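Dihydrodipicolinate synthase (Agrobacterium tumefaciens, PDB 3B4U) probably catalyses the condensation of pyruvate with aspartate semialdehyde in lysine biosynthesis. Local coordinates at residues Lys111-Asp115 with Asp116-Ala120. Residues are numbered along the deposited sequence; the frame is centred on the assembly and turned at random.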
ATOM      1  N   LYS B 111       0.925  -7.865   5.798  1.00  8.00           N
ATOM      2  CA  LYS B 111       2.286  -8.366   5.909  1.00  8.12           C
ATOM      3  C   LYS B 111       2.323  -9.872   6.129  1.00  8.50           C
ATOM      4  O   LYS B 111       1.351 -10.471   6.551  1.00  9.43           O
ATOM      5  CB  LYS B 111       2.977  -7.667   7.084  1.00  8.80           C
ATOM      6  CG  LYS B 111       3.073  -6.141   6.923  1.00  8.75           C
ATOM      7  CD  LYS B 111       4.117  -5.769   5.909  1.00  9.86           C
ATOM      8  CE  LYS B 111       4.152  -4.264   5.570  1.00  9.48           C
ATOM      9  NZ  LYS B 111       2.946  -3.801   4.803  1.00  8.14           N
ATOM     10  N   ASN B 112       3.469 -10.454   5.829  1.00  8.67           N
ATOM     11  CA  ASN B 112       3.688 -11.883   6.093  1.00  9.50           C
ATOM     12  C   ASN B 112       2.654 -12.751   5.407  1.00  9.83           C
ATOM     13  O   ASN B 112       2.139 -13.701   5.995  1.00 11.26           O
ATOM     14  CB  ASN B 112       3.706 -12.170   7.594  1.00 10.68           C
ATOM     15  CG  ASN B 112       4.792 -11.442   8.276  1.00 13.19           C
ATOM     16  OD1 ASN B 112       5.981 -11.656   7.990  1.00 17.52           O
ATOM     17  ND2 ASN B 112       4.411 -10.483   9.114  1.00 13.33           N
ATOM     18  N   VAL B 113       2.365 -12.445   4.155  1.00  9.21           N
ATOM     19  CA  VAL B 113       1.380 -13.206   3.423  1.00  9.61           C
ATOM     20  C   VAL B 113       2.008 -14.429   2.758  1.00  9.34           C
ATOM     21  O   VAL B 113       3.173 -14.466   2.461  1.00 10.07           O
ATOM     22  CB  VAL B 113       0.628 -12.324   2.406  1.00  9.20           C
ATOM     23  CG1 VAL B 113      -0.127 -11.202   3.127  1.00 10.48           C
ATOM     24  CG2 VAL B 113       1.572 -11.770   1.325  1.00 10.66           C
ATOM     25  N   SER B 114       1.178 -15.436   2.564  1.00  9.28           N
ATOM     26  CA  SER B 114       1.624 -16.729   2.055  1.00  9.02           C
ATOM     27  C   SER B 114       1.666 -16.774   0.534  1.00  8.35           C
ATOM     28  O   SER B 114       0.969 -16.040  -0.156  1.00  8.28           O
ATOM     29  CB  SER B 114       0.719 -17.844   2.563  1.00  9.94           C
ATOM     30  OG  SER B 114      -0.549 -17.769   1.986  1.00  9.93           O
ATOM     31  N   ASP B 115       2.446 -17.715  -0.003  1.00  8.21           N
ATOM     32  CA  ASP B 115       2.441 -17.965  -1.435  1.00  8.55           C
ATOM     33  C   ASP B 115       1.040 -18.332  -1.916  1.00  8.20           C
ATOM     34  O   ASP B 115       0.626 -17.897  -2.984  1.00  8.06           O
ATOM     35  CB  ASP B 115       3.399 -19.093  -1.819  1.00  8.75           C
ATOM     36  CG  ASP B 115       4.841 -18.681  -1.814  1.00 10.52           C
ATOM     37  OD1 ASP B 115       5.189 -17.646  -1.211  1.00 12.17           O
ATOM     38  OD2 ASP B 115       5.643 -19.416  -2.429  1.00 10.84           O
ATOM     39  N   ASP B 116       0.305 -19.148  -1.152  1.00  7.91           N
ATOM     40  CA  ASP B 116      -1.032 -19.510  -1.559  1.00  8.12           C
ATOM     41  C   ASP B 116      -1.932 -18.268  -1.670  1.00  7.71           C
ATOM     42  O   ASP B 116      -2.700 -18.128  -2.603  1.00  7.94           O
ATOM     43  CB  ASP B 116      -1.628 -20.524  -0.593  1.00  8.24           C
ATOM     44  CG  ASP B 116      -1.025 -21.903  -0.703  1.00  8.66           C
ATOM     45  OD1 ASP B 116      -0.292 -22.192  -1.672  1.00  9.17           O
ATOM     46  OD2 ASP B 116      -1.322 -22.728   0.176  1.00 10.13           O
ATOM     47  N   GLY B 117      -1.855 -17.386  -0.683  1.00  8.06           N
ATOM     48  CA  GLY B 117      -2.605 -16.154  -0.709  1.00  7.77           C
ATOM     49  C   GLY B 117      -2.266 -15.288  -1.910  1.00  7.14           C
ATOM     50  O   GLY B 117      -3.133 -14.724  -2.566  1.00  7.11           O
ATOM     51  N   LEU B 118      -0.983 -15.206  -2.209  1.00  6.63           N
ATOM     52  CA  LEU B 118      -0.537 -14.433  -3.377  1.00  6.77           C
ATOM     53  C   LEU B 118      -0.999 -15.067  -4.696  1.00  7.00           C
ATOM     54  O   LEU B 118      -1.450 -14.362  -5.588  1.00  6.83           O
ATOM     55  CB  LEU B 118       0.974 -14.296  -3.358  1.00  6.53           C
ATOM     56  CG  LEU B 118       1.506 -13.399  -2.249  1.00  6.92           C
ATOM     57  CD1 LEU B 118       3.001 -13.533  -2.174  1.00  8.80           C
ATOM     58  CD2 LEU B 118       1.101 -11.907  -2.469  1.00  8.32           C
ATOM     59  N   PHE B 119      -0.911 -16.399  -4.818  1.00  6.81           N
ATOM     60  CA  PHE B 119      -1.387 -17.051  -6.027  1.00  7.19           C
ATOM     61  C   PHE B 119      -2.857 -16.710  -6.255  1.00  7.51           C
ATOM     62  O   PHE B 119      -3.269 -16.367  -7.347  1.00  7.21           O
ATOM     63  CB  PHE B 119      -1.208 -18.586  -5.948  1.00  7.62           C
ATOM     64  CG  PHE B 119      -1.703 -19.278  -7.173  1.00  7.61           C
ATOM     65  CD1 PHE B 119      -0.923 -19.347  -8.304  1.00  7.94           C
ATOM     66  CD2 PHE B 119      -3.000 -19.757  -7.224  1.00  8.21           C
ATOM     67  CE1 PHE B 119      -1.408 -19.917  -9.457  1.00  9.43           C
ATOM     68  CE2 PHE B 119      -3.500 -20.309  -8.379  1.00  8.38           C
ATOM     69  CZ  PHE B 119      -2.707 -20.375  -9.494  1.00  9.20           C
ATOM     70  N   ALA B 120      -3.654 -16.832  -5.193  1.00  7.26           N
ATOM     71  CA  ALA B 120      -5.063 -16.534  -5.281  1.00  7.58           C
ATOM     72  C   ALA B 120      -5.314 -15.085  -5.656  1.00  7.54           C
ATOM     73  O   ALA B 120      -6.240 -14.784  -6.400  1.00  7.72           O
ATOM     74  CB  ALA B 120      -5.748 -16.879  -3.959  1.00  8.45           C
TER
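Asp115 O receives the backbone N-H of Phe119 at 2.8 Å in a nearly straight bond. It is the second carbonyl of the helical series; the first is Ser114 O, which takes the N-H of Leu118 at 3.0 Å. Ser114 also brings its hydroxyl to the first turn of helix 115-129. There OG accepts the backbone N-H of Gly117 at 3.0 Å, the N-H pointing almost straight at it (163°). This is an N-cap bond: the first amides of a helix have no carbonyl of an earlier helical turn to bond, and serine, with a hydroxyl one carbon from the backbone, supplies the acceptor. The torsion of Ser114 makes this possible, since chi1 of 69° places OG between the backbone N and the carbonyl carbon, turned back over the opening turn. Gly117, which is buried, contributes its backbone N-H to the cap.

Just before the cap in sequence, Val113 CG2 meets Leu118 CD2 at 3.8 Å, the two side chains crossing at about a right angle. The branch point of the leucine, CG, rests against the carbonyl oxygen of Ser114. The branched valine and the long leucine thus reach each other across the start of the helix; Val147 touches both, and Leu153 of helix 151-160 packs on Leu118.

Asp115 and Asp116 occupy the first turn, where acidic side chains should interact favourably with the helix dipole. Each also has a partner beyond the turn: Asp115 OD2 bonds to Ser150 OG, and Asp116 OD1 forms a salt bridge with Arg156. Val113 and Ser114 also pack against Pro269 and Val271 of the second subunit. The whole is a serine N-cap opening the helix that follows strand 101-104 in a TIM barrel.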